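Local coordinates for protein alpha-1,3-glucanase (Streptomyces thermodiastaticus, PDB 7C7D) that hydrolyses alpha-1,3-glucan, probably cutting internal alpha-1,3-glucosidic bonds, as a thermostable glycoside hydrolase of family GH87, at residues Arg94-Gln99 / Asn185-Val190; Tyr116-Gly121 / Leu139-Lys144; Ser143-Val148 / Ile294-Glu299; Thr158-Asp163 / Leu371-Asp376. One frame throughout, in Å; residues are numbered along the deposited sequence.

Contact 1: residues Arg94-Gln99 / Asn185-Val190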
loop_
_atom_site.group_PDB
_atom_site.type_symbol
_atom_site.label_atom_id
_atom_site.label_comp_id
_atom_site.label_asym_id
_atom_site.label_seq_id
_atom_site.Cartn_x
_atom_site.Cartn_y
_atom_site.Cartn_z
ATOM N N ARG A 94 13.878 -19.592 -0.682
ATOM C CA ARG A 94 15.047 -19.403 0.164
ATOM C C ARG A 94 16.276 -19.892 -0.588
ATOM O O ARG A 94 16.334 -21.058 -1.005
ATOM C CB ARG A 94 14.894 -20.186 1.464
ATOM C CG ARG A 94 16.070 -19.994 2.419
ATOM C CD ARG A 94 15.793 -20.606 3.781
ATOM N NE ARG A 94 15.769 -22.064 3.733
ATOM C CZ ARG A 94 14.704 -22.808 4.010
ATOM N NH1 ARG A 94 13.558 -22.237 4.356
ATOM N NH2 ARG A 94 14.784 -24.129 3.938
ATOM N N LEU A 95 17.238 -19.001 -0.784
ATOM C CA LEU A 95 18.485 -19.331 -1.463
ATOM C C LEU A 95 19.592 -19.357 -0.421
ATOM O O LEU A 95 19.991 -18.310 0.091
ATOM C CB LEU A 95 18.814 -18.280 -2.521
ATOM C CG LEU A 95 17.772 -18.008 -3.600
ATOM C CD1 LEU A 95 18.275 -16.906 -4.518
ATOM C CD2 LEU A 95 17.470 -19.273 -4.390
ATOM N N ASP A 96 20.092 -20.543 -0.110
ATOM C CA ASP A 96 21.389 -20.606 0.526
ATOM C C ASP A 96 22.415 -19.992 -0.404
ATOM O O ASP A 96 22.248 -19.980 -1.646
ATOM C CB ASP A 96 21.823 -22.054 0.724
ATOM C CG ASP A 96 21.141 -22.722 1.909
ATOM O OD1 ASP A 96 20.675 -22.015 2.811
ATOM O OD2 ASP A 96 21.063 -23.980 1.910
ATOM N N ALA A 97 23.534 -19.532 0.162
ATOM C CA ALA A 97 24.696 -19.555 -0.698
ATOM C C ALA A 97 24.761 -20.991 -1.208
ATOM O O ALA A 97 25.248 -21.889 -0.525
ATOM C CB ALA A 97 25.965 -19.139 0.120
ATOM N N GLY A 98 24.035 -21.234 -2.281
ATOM C CA GLY A 98 24.301 -22.332 -3.189
ATOM C C GLY A 98 23.736 -21.954 -4.513
ATOM O O GLY A 98 24.280 -22.281 -5.553
ATOM N N GLN A 99 22.813 -21.052 -4.451
ATOM C CA GLN A 99 21.542 -21.307 -5.072
ATOM C C GLN A 99 21.060 -20.070 -5.787
ATOM O O GLN A 99 21.453 -18.946 -5.473
ATOM C CB GLN A 99 20.543 -21.851 -4.017
ATOM C CG GLN A 99 21.055 -23.163 -3.348
ATOM C CD GLN A 99 20.252 -23.656 -2.160
ATOM O OE1 GLN A 99 19.461 -22.932 -1.561
ATOM N NE2 GLN A 99 20.497 -24.907 -1.788
ATOM N N ASN A 185 26.870 -14.659 -0.483
ATOM C CA ASN A 185 27.486 -14.297 0.791
ATOM C C ASN A 185 26.482 -14.111 1.922
ATOM O O ASN A 185 26.869 -13.652 3.003
ATOM C CB ASN A 185 28.357 -13.042 0.649
ATOM C CG ASN A 185 27.596 -11.864 0.068
ATOM O OD1 ASN A 185 26.391 -11.738 0.260
ATOM N ND2 ASN A 185 28.302 -10.989 -0.641
ATOM N N VAL A 186 25.210 -14.423 1.687
ATOM C CA VAL A 186 24.173 -14.368 2.709
ATOM C C VAL A 186 22.991 -15.144 2.155
ATOM O O VAL A 186 22.772 -15.182 0.940
ATOM C CB VAL A 186 23.789 -12.907 3.071
ATOM C CG1 VAL A 186 23.235 -12.159 1.857
ATOM C CG2 VAL A 186 22.809 -12.868 4.241
ATOM N N GLN A 187 22.236 -15.781 3.043
ATOM C CA GLN A 187 21.053 -16.519 2.622
ATOM C C GLN A 187 19.933 -15.524 2.337
ATOM O O GLN A 187 19.590 -14.709 3.198
ATOM C CB GLN A 187 20.637 -17.494 3.718
ATOM C CG GLN A 187 19.470 -18.401 3.371
ATOM C CD GLN A 187 18.984 -19.159 4.584
ATOM O OE1 GLN A 187 18.400 -18.574 5.495
ATOM N NE2 GLN A 187 19.240 -20.462 4.616
ATOM N N VAL A 188 19.368 -15.579 1.136
ATOM C CA VAL A 188 18.381 -14.599 0.699
ATOM C C VAL A 188 17.084 -15.322 0.377
ATOM O O VAL A 188 17.078 -16.276 -0.407
ATOM C CB VAL A 188 18.862 -13.798 -0.525
ATOM C CG1 VAL A 188 17.847 -12.705 -0.869
ATOM C CG2 VAL A 188 20.247 -13.203 -0.278
ATOM N N THR A 189 15.986 -14.863 0.966
ATOM C CA THR A 189 14.663 -15.366 0.627
ATOM C C THR A 189 14.059 -14.394 -0.376
ATOM O O THR A 189 13.768 -13.244 -0.038
ATOM C CB THR A 189 13.814 -15.518 1.884
ATOM O OG1 THR A 189 14.439 -16.493 2.732
ATOM C CG2 THR A 189 12.408 -15.992 1.533
ATOM N N VAL A 190 13.917 -14.842 -1.621
ATOM C CA VAL A 190 13.445 -13.997 -2.713
ATOM C C VAL A 190 11.946 -14.192 -2.883
ATOM O O VAL A 190 11.472 -15.321 -3.053
ATOM C CB VAL A 190 14.201 -14.310 -4.015
ATOM C CG1 VAL A 190 13.730 -13.391 -5.134
ATOM C CG2 VAL A 190 15.712 -14.164 -3.803
#
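Gln187, Arg94 and Leu95 give up the most surface where the end of strand 92-95 runs antiparallel to the start of strand 188-196. Gln187 reaches over with CG anti to its backbone N (chi1 -176°) and the chain extended beyond, which brings the amide up beside the carboxylate of Asp96. Its NE2 donates to Asp96 OD1 at 2.8 Å, in the amide's own plane and nearly in line with the acceptor's C-O bond; carboxylate and amide lie almost coplanar, 13° apart. The same amide is covered by the aliphatic part of Arg94, whose CD sits 3.5 Å from Gln187 NE2. Leu95 and Val188 form a hydrogen-bonded antiparallel pair: Leu95 N to Val188 O is 2.8 Å, and Val188 N to Leu95 O is 3.0 Å. On the face that Leu95 shares with Val188, Leu95 CD1 meets Val190 CG2 at 3.8 Å. The polar pairing thus lies just past the end of the ladder and the apolar one within it. Strand 188-196 is central here: strand 92-95 lies along one edge and strand 109-117 along the other, while Leu95 and Val190 pack against strand 178-183 of the second antiparallel sheet.

Contact 2: residues Tyr116-Gly121 / Leu139-Lys144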
loop_
_atom_site.group_PDB
_atom_site.type_symbol
_atom_site.label_atom_id
_atom_site.label_comp_id
_atom_site.label_asym_id
_atom_site.label_seq_id
_atom_site.Cartn_x
_atom_site.Cartn_y
_atom_site.Cartn_z
ATOM N N TYR A 116 12.718 -9.123 -1.041
ATOM C CA TYR A 116 13.522 -10.192 -0.468
ATOM C C TYR A 116 13.581 -9.993 1.040
ATOM O O TYR A 116 13.267 -8.920 1.556
ATOM C CB TYR A 116 14.954 -10.148 -1.033
ATOM C CG TYR A 116 15.675 -8.956 -0.453
ATOM C CD1 TYR A 116 15.514 -7.686 -1.005
ATOM C CD2 TYR A 116 16.431 -9.072 0.714
ATOM C CE1 TYR A 116 16.100 -6.571 -0.428
ATOM C CE2 TYR A 116 17.003 -7.961 1.300
ATOM C CZ TYR A 116 16.846 -6.722 0.725
ATOM O OH TYR A 116 17.432 -5.618 1.294
ATOM N N SER A 117 14.059 -11.025 1.738
ATOM C CA SER A 117 14.386 -10.941 3.156
ATOM C C SER A 117 15.734 -11.613 3.396
ATOM O O SER A 117 16.060 -12.608 2.741
ATOM C CB SER A 117 13.313 -11.658 3.983
ATOM O OG SER A 117 13.563 -11.570 5.371
ATOM N N VAL A 118 16.525 -11.067 4.312
ATOM C CA VAL A 118 17.707 -11.760 4.836
ATOM C C VAL A 118 17.575 -11.813 6.339
ATOM O O VAL A 118 16.807 -11.036 6.943
ATOM C CB VAL A 118 19.027 -11.073 4.397
ATOM C CG1 VAL A 118 19.171 -11.089 2.885
ATOM C CG2 VAL A 118 19.136 -9.673 4.978
ATOM N N PRO A 119 18.309 -12.704 7.010
ATOM C CA PRO A 119 18.149 -12.846 8.457
ATOM C C PRO A 119 18.504 -11.566 9.199
ATOM O O PRO A 119 19.399 -10.814 8.804
ATOM C CB PRO A 119 19.108 -13.988 8.812
ATOM C CG PRO A 119 19.205 -14.783 7.553
ATOM C CD PRO A 119 19.192 -13.752 6.462
ATOM N N ASP A 120 17.775 -11.322 10.285
ATOM C CA ASP A 120 17.965 -10.099 11.050
ATOM C C ASP A 120 19.394 -10.023 11.565
ATOM O O ASP A 120 19.935 -11.008 12.072
ATOM C CB ASP A 120 16.986 -10.067 12.219
ATOM C CG ASP A 120 16.777 -8.672 12.758
ATOM O OD1 ASP A 120 17.318 -7.715 12.165
ATOM O OD2 ASP A 120 16.071 -8.532 13.774
ATOM N N GLY A 121 20.012 -8.855 11.401
ATOM C CA GLY A 121 21.396 -8.650 11.765
ATOM C C GLY A 121 22.384 -8.842 10.640
ATOM O O GLY A 121 23.554 -8.467 10.790
ATOM N N LEU A 139 22.953 -6.715 -6.416
ATOM C CA LEU A 139 21.933 -6.083 -5.597
ATOM C C LEU A 139 22.402 -6.083 -4.150
ATOM O O LEU A 139 22.899 -7.098 -3.654
ATOM C CB LEU A 139 20.620 -6.852 -5.703
ATOM C CG LEU A 139 19.903 -6.805 -7.050
ATOM C CD1 LEU A 139 19.021 -8.029 -7.213
ATOM C CD2 LEU A 139 19.094 -5.531 -7.174
ATOM N N THR A 140 22.256 -4.949 -3.479
ATOM C CA THR A 140 22.519 -4.889 -2.049
ATOM C C THR A 140 21.308 -5.427 -1.300
ATOM O O THR A 140 20.178 -5.002 -1.552
ATOM C CB THR A 140 22.799 -3.447 -1.631
ATOM O OG1 THR A 140 23.943 -2.964 -2.346
ATOM C CG2 THR A 140 23.054 -3.357 -0.127
ATOM N N VAL A 141 21.536 -6.370 -0.394
ATOM C CA VAL A 141 20.468 -6.950 0.409
ATOM C C VAL A 141 20.812 -6.772 1.880
ATOM O O VAL A 141 21.960 -6.976 2.294
ATOM C CB VAL A 141 20.205 -8.432 0.067
ATOM C CG1 VAL A 141 19.537 -8.556 -1.299
ATOM C CG2 VAL A 141 21.487 -9.237 0.095
ATOM N N THR A 142 19.819 -6.370 2.668
ATOM C CA THR A 142 20.074 -6.088 4.070
ATOM C C THR A 142 18.819 -6.320 4.892
ATOM O O THR A 142 17.699 -6.345 4.375
ATOM C CB THR A 142 20.581 -4.655 4.276
ATOM O OG1 THR A 142 20.890 -4.460 5.662
ATOM C CG2 THR A 142 19.530 -3.639 3.835
ATOM N N SER A 143 19.039 -6.495 6.197
ATOM C CA SER A 143 17.986 -6.554 7.198
ATOM C C SER A 143 17.805 -5.230 7.925
ATOM O O SER A 143 16.925 -5.127 8.787
ATOM C CB SER A 143 18.278 -7.660 8.216
ATOM O OG SER A 143 19.539 -7.444 8.838
ATOM N N LYS A 144 18.591 -4.211 7.562
ATOM C CA LYS A 144 18.607 -2.952 8.300
ATOM C C LYS A 144 17.223 -2.319 8.388
ATOM O O LYS A 144 16.854 -1.773 9.433
ATOM C CB LYS A 144 19.599 -1.987 7.643
ATOM C CG LYS A 144 19.532 -0.576 8.208
ATOM C CD LYS A 144 20.522 0.353 7.537
ATOM C CE LYS A 144 20.464 1.730 8.180
ATOM N NZ LYS A 144 21.405 2.688 7.553
HETATM O O HOH W 1 15.438 -8.369 5.228
#
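Two antiparallel sheets of the N-terminal beta domain face each other here, and the contact joins the end of strand 109-117 in one to the end of strand 133-142, an outermost strand of the other. Tyr116 spans the gap. Val141 lays CG1 over the ring, 3.6 Å from its centroid and only 10° off the normal, a well-centred CH-pi contact, while Val141 CB comes to 3.5 Å from Tyr116 CE2. With CG set between the backbone N and the carbonyl carbon (chi1 72°), the ring carries its hydroxyl as far as the opposing backbone, where Thr142 N donates to Tyr116 OH at 2.9 Å with an angle of 162°. That amide lies at the ring edge, close to its plane. The hydroxyl also has a weak bond with Asp163 OD2. Further along, Val118 CG2 presses on the peptide between Thr142 and Ser143, 3.4 Å from Ser143 N, and a water accepts from Val118 N and lies within bonding distance of Thr142 O. Ser143 OG takes a weak bond from Gly121 N at 3.0 Å; its stronger partner is the carbonyl of Gln122. The chain then turns, Lys144 N donating to Thr142 OG1 in an ST turn. Strand 163-169 pairs with strand 109-117 and puts Thr165 against Tyr116, Val188 of strand 188-196 touches both Tyr116 and Val118, and strand 123-130 lies beside strand 133-142.

Contact 3: residues Ser143-Val148 / Ile294-Glu299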
loop_
_atom_site.group_PDB
_atom_site.type_symbol
_atom_site.label_atom_id
_atom_site.label_comp_id
_atom_site.label_asym_id
_atom_site.label_seq_id
_atom_site.Cartn_x
_atom_site.Cartn_y
_atom_site.Cartn_z
ATOM N N SER A 143 19.039 -6.495 6.197
ATOM C CA SER A 143 17.986 -6.554 7.198
ATOM C C SER A 143 17.805 -5.230 7.925
ATOM O O SER A 143 16.925 -5.127 8.787
ATOM C CB SER A 143 18.278 -7.660 8.216
ATOM O OG SER A 143 19.539 -7.444 8.838
ATOM N N LYS A 144 18.591 -4.211 7.562
ATOM C CA LYS A 144 18.607 -2.952 8.300
ATOM C C LYS A 144 17.223 -2.319 8.388
ATOM O O LYS A 144 16.854 -1.773 9.433
ATOM C CB LYS A 144 19.599 -1.987 7.643
ATOM C CG LYS A 144 19.532 -0.576 8.208
ATOM C CD LYS A 144 20.522 0.353 7.537
ATOM C CE LYS A 144 20.464 1.730 8.180
ATOM N NZ LYS A 144 21.405 2.688 7.553
ATOM N N TYR A 145 16.446 -2.382 7.309
ATOM C CA TYR A 145 15.153 -1.715 7.240
ATOM C C TYR A 145 14.001 -2.629 7.613
ATOM O O TYR A 145 12.837 -2.228 7.486
ATOM C CB TYR A 145 14.937 -1.118 5.846
ATOM C CG TYR A 145 16.124 -0.321 5.387
ATOM C CD1 TYR A 145 16.360 0.951 5.888
ATOM C CD2 TYR A 145 17.026 -0.843 4.472
ATOM C CE1 TYR A 145 17.459 1.683 5.484
ATOM C CE2 TYR A 145 18.127 -0.122 4.059
ATOM C CZ TYR A 145 18.341 1.140 4.570
ATOM O OH TYR A 145 19.438 1.857 4.152
ATOM N N SER A 146 14.301 -3.842 8.069
ATOM C CA SER A 146 13.326 -4.892 8.306
ATOM C C SER A 146 13.307 -5.266 9.783
ATOM O O SER A 146 14.149 -4.825 10.570
ATOM C CB SER A 146 13.663 -6.122 7.453
ATOM O OG SER A 146 13.625 -5.811 6.067
ATOM N N TYR A 147 12.325 -6.097 10.153
ATOM C CA TYR A 147 12.166 -6.620 11.510
ATOM C C TYR A 147 11.780 -5.512 12.482
ATOM O O TYR A 147 12.598 -5.036 13.285
ATOM C CB TYR A 147 13.400 -7.407 11.975
ATOM C CG TYR A 147 13.744 -8.538 11.036
ATOM C CD1 TYR A 147 13.136 -9.780 11.160
ATOM C CD2 TYR A 147 14.656 -8.357 10.008
ATOM C CE1 TYR A 147 13.438 -10.820 10.287
ATOM C CE2 TYR A 147 14.960 -9.382 9.130
ATOM C CZ TYR A 147 14.358 -10.611 9.282
ATOM O OH TYR A 147 14.650 -11.634 8.415
ATOM N N VAL A 148 10.521 -5.102 12.395
ATOM C CA VAL A 148 9.983 -3.948 13.099
ATOM C C VAL A 148 9.018 -4.446 14.161
ATOM O O VAL A 148 8.118 -5.245 13.869
ATOM C CB VAL A 148 9.270 -3.006 12.112
ATOM C CG1 VAL A 148 8.560 -1.884 12.847
ATOM C CG2 VAL A 148 10.257 -2.458 11.090
ATOM N N ILE A 294 14.505 8.516 -0.522
ATOM C CA ILE A 294 14.792 7.257 0.147
ATOM C C ILE A 294 15.401 7.593 1.499
ATOM O O ILE A 294 16.458 8.236 1.571
ATOM C CB ILE A 294 15.724 6.369 -0.691
ATOM C CG1 ILE A 294 15.145 6.171 -2.100
ATOM C CG2 ILE A 294 15.951 5.042 0.002
ATOM C CD1 ILE A 294 15.994 5.291 -2.996
ATOM N N GLY A 295 14.726 7.181 2.569
ATOM C CA GLY A 295 15.160 7.488 3.913
ATOM C C GLY A 295 16.023 6.389 4.497
ATOM O O GLY A 295 16.504 5.488 3.805
ATOM N N GLU A 296 16.231 6.488 5.810
ATOM C CA GLU A 296 16.964 5.492 6.582
ATOM C C GLU A 296 16.137 5.046 7.779
ATOM O O GLU A 296 16.680 4.658 8.813
ATOM C CB GLU A 296 18.335 6.015 7.012
ATOM C CG GLU A 296 19.248 6.345 5.843
ATOM C CD GLU A 296 19.674 5.119 5.042
ATOM O OE1 GLU A 296 19.744 4.016 5.625
ATOM O OE2 GLU A 296 19.941 5.255 3.827
ATOM N N VAL A 297 14.816 5.085 7.643
ATOM C CA VAL A 297 13.925 4.768 8.751
ATOM C C VAL A 297 13.874 3.257 8.928
ATOM O O VAL A 297 13.609 2.512 7.973
ATOM C CB VAL A 297 12.528 5.358 8.501
ATOM C CG1 VAL A 297 11.574 4.942 9.605
ATOM C CG2 VAL A 297 12.611 6.878 8.398
ATOM N N THR A 298 14.151 2.799 10.146
ATOM C CA THR A 298 14.178 1.377 10.453
ATOM C C THR A 298 13.191 1.004 11.547
ATOM O O THR A 298 13.135 -0.163 11.950
ATOM C CB THR A 298 15.591 0.941 10.862
ATOM O OG1 THR A 298 15.893 1.501 12.141
ATOM C CG2 THR A 298 16.624 1.436 9.855
ATOM N N GLU A 299 12.408 1.957 12.034
ATOM C CA GLU A 299 11.487 1.706 13.126
ATOM C C GLU A 299 10.271 2.589 12.919
ATOM O O GLU A 299 10.246 3.446 12.035
ATOM C CB GLU A 299 12.141 2.014 14.469
ATOM C CG GLU A 299 12.618 3.438 14.563
ATOM C CD GLU A 299 13.708 3.617 15.586
ATOM O OE1 GLU A 299 13.734 2.859 16.580
ATOM O OE2 GLU A 299 14.544 4.515 15.385
HETATM O O HOH W 2 15.334 -2.294 11.838
HETATM O O HOH W 3 17.785 3.447 2.247
#
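Glu296 OE1 takes two bonds at once, from the hydroxyl of Tyr145 and the ammonium of Lys144, and this is the tight end of the contact. Tyr145 OH donates at 2.6 Å to Glu296 OE1 from the syn side, 23° out of the carboxylate plane. Lys144 NZ makes its salt bridge to the same Glu296 OE1 at 2.9 Å, arriving from the opposite face, so the oxygen is gripped from both sides. A fully extended lysine chain (chi2 to chi4 all near 180°) brings NZ that far, and on the way its CG passes over the centre of the Tyr145 ring. The ammonium's positive charge probably offsets the carboxylate's. Beside this knot a water donates to Gly295 O and, weakly, to Tyr145 OH. Tyr145 and Lys144 are the two middle residues of a type I turn from Ser143 to Ser146, closed by Ser146 N to Ser143 O. This turn belongs to the N-terminal beta domain and rests on a loop of the parallel beta-helix, following strand 292-294, so the contact is a domain interface. Behind it, the Tyr145 ring stacks with His326 of the parallel beta-helix. A leucine at Tyr145 would probably leave Glu296 OE1 with Lys144 as its one partner from this loop and lose the ring stack. Thr298 CG2 still packs closely on Lys144 O, at 3.2 Å, but past it the contact loosens: a water lies within bonding distance of both Lys144 O and Thr298 O, and Val148 CG2 comes only within 3.8 Å of Thr298 O.

Contact 4: residues Thr158-Asp163 / Leu371-Asp376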
loop_
_atom_site.group_PDB
_atom_site.type_symbol
_atom_site.label_atom_id
_atom_site.label_comp_id
_atom_site.label_asym_id
_atom_site.label_seq_id
_atom_site.Cartn_x
_atom_site.Cartn_y
_atom_site.Cartn_z
ATOM N N THR A 158 6.142 -9.000 15.622
ATOM C CA THR A 158 7.256 -8.542 14.802
ATOM C C THR A 158 6.908 -8.740 13.337
ATOM O O THR A 158 6.329 -9.762 12.949
ATOM C CB THR A 158 8.529 -9.329 15.114
ATOM O OG1 THR A 158 8.764 -9.330 16.523
ATOM C CG2 THR A 158 9.725 -8.693 14.409
ATOM N N HIS A 159 7.236 -7.745 12.521
ATOM C CA HIS A 159 6.751 -7.744 11.150
ATOM C C HIS A 159 7.770 -7.033 10.267
ATOM O O HIS A 159 8.873 -6.697 10.703
ATOM C CB HIS A 159 5.336 -7.147 11.066
ATOM C CG HIS A 159 5.215 -5.774 11.656
ATOM N ND1 HIS A 159 5.008 -5.557 13.002
ATOM C CD2 HIS A 159 5.260 -4.549 11.080
ATOM C CE1 HIS A 159 4.929 -4.258 13.228
ATOM N NE2 HIS A 159 5.076 -3.622 12.079
ATOM N N HIS A 160 7.397 -6.818 9.005
ATOM C CA HIS A 160 8.233 -6.064 8.070
ATOM C C HIS A 160 9.529 -6.821 7.762
ATOM O O HIS A 160 10.627 -6.271 7.851
ATOM C CB HIS A 160 8.512 -4.659 8.621
ATOM C CG HIS A 160 8.684 -3.599 7.582
ATOM N ND1 HIS A 160 7.637 -3.098 6.835
ATOM C CD2 HIS A 160 9.783 -2.903 7.206
ATOM C CE1 HIS A 160 8.092 -2.156 6.028
ATOM N NE2 HIS A 160 9.390 -2.015 6.236
ATOM N N PHE A 161 9.395 -8.104 7.409
ATOM C CA PHE A 161 10.562 -8.958 7.203
ATOM C C PHE A 161 11.258 -8.698 5.878
ATOM O O PHE A 161 12.452 -8.999 5.743
ATOM C CB PHE A 161 10.149 -10.427 7.228
ATOM C CG PHE A 161 9.340 -10.807 8.429
ATOM C CD1 PHE A 161 9.769 -10.478 9.706
ATOM C CD2 PHE A 161 8.146 -11.495 8.284
ATOM C CE1 PHE A 161 9.017 -10.833 10.811
ATOM C CE2 PHE A 161 7.393 -11.839 9.380
ATOM C CZ PHE A 161 7.830 -11.512 10.649
ATOM N N TYR A 162 10.533 -8.192 4.888
ATOM C CA TYR A 162 11.053 -8.036 3.541
ATOM C C TYR A 162 11.504 -6.601 3.310
ATOM O O TYR A 162 11.325 -5.716 4.150
ATOM C CB TYR A 162 10.001 -8.472 2.497
ATOM C CG TYR A 162 9.699 -9.960 2.549
ATOM C CD1 TYR A 162 8.788 -10.469 3.464
ATOM C CD2 TYR A 162 10.352 -10.856 1.697
ATOM C CE1 TYR A 162 8.526 -11.827 3.536
ATOM C CE2 TYR A 162 10.113 -12.218 1.767
ATOM C CZ TYR A 162 9.195 -12.694 2.689
ATOM O OH TYR A 162 8.955 -14.046 2.761
ATOM N N ASP A 163 12.090 -6.387 2.140
ATOM C CA ASP A 163 12.657 -5.121 1.715
ATOM C C ASP A 163 12.750 -5.205 0.201
ATOM O O ASP A 163 12.673 -6.293 -0.372
ATOM C CB ASP A 163 14.052 -4.958 2.332
ATOM C CG ASP A 163 14.651 -3.610 2.078
ATOM O OD1 ASP A 163 13.934 -2.613 2.274
ATOM O OD2 ASP A 163 15.850 -3.559 1.701
ATOM N N LEU A 371 2.100 0.291 -4.225
ATOM C CA LEU A 371 2.457 0.287 -2.809
ATOM C C LEU A 371 2.744 -1.141 -2.376
ATOM O O LEU A 371 1.878 -2.015 -2.502
ATOM C CB LEU A 371 1.324 0.879 -1.964
ATOM C CG LEU A 371 1.042 2.369 -2.224
ATOM C CD1 LEU A 371 -0.203 2.581 -3.102
ATOM C CD2 LEU A 371 0.905 3.107 -0.904
ATOM N N ARG A 372 3.966 -1.383 -1.877
ATOM C CA ARG A 372 4.361 -2.686 -1.365
ATOM C C ARG A 372 5.020 -2.509 -0.005
ATOM O O ARG A 372 5.855 -1.619 0.176
ATOM C CB ARG A 372 5.355 -3.373 -2.316
ATOM C CG ARG A 372 5.928 -4.681 -1.790
ATOM C CD ARG A 372 6.975 -5.270 -2.730
ATOM N NE ARG A 372 6.386 -5.894 -3.920
ATOM C CZ ARG A 372 6.949 -5.869 -5.120
ATOM N NH1 ARG A 372 8.098 -5.235 -5.302
ATOM N NH2 ARG A 372 6.353 -6.461 -6.149
ATOM N N ASN A 373 4.664 -3.373 0.944
ATOM C CA ASN A 373 5.383 -3.474 2.222
ATOM C C ASN A 373 5.247 -2.205 3.073
ATOM O O ASN A 373 6.234 -1.652 3.566
ATOM C CB ASN A 373 6.854 -3.869 2.028
ATOM C CG ASN A 373 7.536 -4.291 3.325
ATOM O OD1 ASN A 373 6.897 -4.782 4.257
ATOM N ND2 ASN A 373 8.855 -4.117 3.371
ATOM N N GLN A 374 4.006 -1.749 3.244
ATOM C CA GLN A 374 3.686 -0.735 4.235
ATOM C C GLN A 374 3.539 -1.405 5.594
ATOM O O GLN A 374 3.234 -2.596 5.682
ATOM C CB GLN A 374 2.384 -0.019 3.857
ATOM C CG GLN A 374 2.556 1.077 2.821
ATOM C CD GLN A 374 3.317 0.617 1.589
ATOM O OE1 GLN A 374 2.796 -0.150 0.768
ATOM N NE2 GLN A 374 4.557 1.082 1.444
ATOM N N GLY A 375 3.770 -0.641 6.661
ATOM C CA GLY A 375 3.691 -1.172 8.008
ATOM C C GLY A 375 2.356 -0.996 8.698
ATOM O O GLY A 375 2.243 -1.256 9.899
ATOM N N ASP A 376 1.345 -0.535 7.979
ATOM C CA ASP A 376 0.004 -0.285 8.482
ATOM C C ASP A 376 -0.824 -0.031 7.225
ATOM O O ASP A 376 -0.355 -0.353 6.130
ATOM C CB ASP A 376 0.041 0.924 9.418
ATOM C CG ASP A 376 -1.061 0.905 10.463
ATOM O OD1 ASP A 376 -2.242 0.756 10.093
ATOM O OD2 ASP A 376 -0.746 1.049 11.664
HETATM O O HOH W 4 4.349 -0.989 11.572
HETATM O O HOH W 5 7.724 -7.368 4.674
#
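His160 and Asn373 meet where an irregular loop faces the stretch in which strand 365-372 gives way to a turn, and both have positive phi, near 67°, a left-handed backbone conformation that swings each chain round at the point of contact. The nearest CA atoms, of His160 and Gly375, are 6.7 Å apart; the backbones stay apart there, and it is the Asn373 side chain that meets His160. The amide of Asn373 lies over one face of the His160 ring, ND2 offset toward the rim and the two planes 23° apart. Asn373 CG is anti to the backbone N (chi1 -167°), which carries the amide across to the other loop, where ND2 gives a weak bond of 3.0 Å to Tyr162 O; its stronger partner is Asp349 OD1. Asn373 OD1 takes a bond of 2.7 Å from a water that in turn accepts from Tyr162 N. The ring's own polar mate is Asn402, bonded to ND1, while His160 CE1 lies 3.1 Å from Asn373 O. A serine in place of His160 would probably uncover that face of the Asn373 amide and leave Asn402 OD1 without its ring donor. Beyond, a second water bridges His159 NE2 (2.8 Å) and Gly375 O (2.7 Å). Glu86 holds the backbone amides of His160 and Phe161. The whole is a buried interface between the beta domain and the right-handed parallel beta-helix of the pectate lyase-like fold.

How the contacts relate
Contacts 1 and 2 lie inside the N-terminal beta domain and meet through strands 188-196 and 109-117, Thr189 O bonding to Ser117 N. Contacts 3 and 4 instead tie that domain to the parallel beta-helix, and their 143-148 and 158-163 loops pair with each other through backbone bonds such as Val148 N to His159 O. Contact 4 is the fully buried one, nearest the chain's centre, and works through water and amide-ring packing. Contacts 1 to 3 are partly buried: contact 1 mixes a strand ladder with a surface amide-carboxylate bond, contact 2 joins valine-on-tyrosine packing to a tyrosine hydroxyl, a weak serine bond and a water, and contact 3 alone carries a salt bridge.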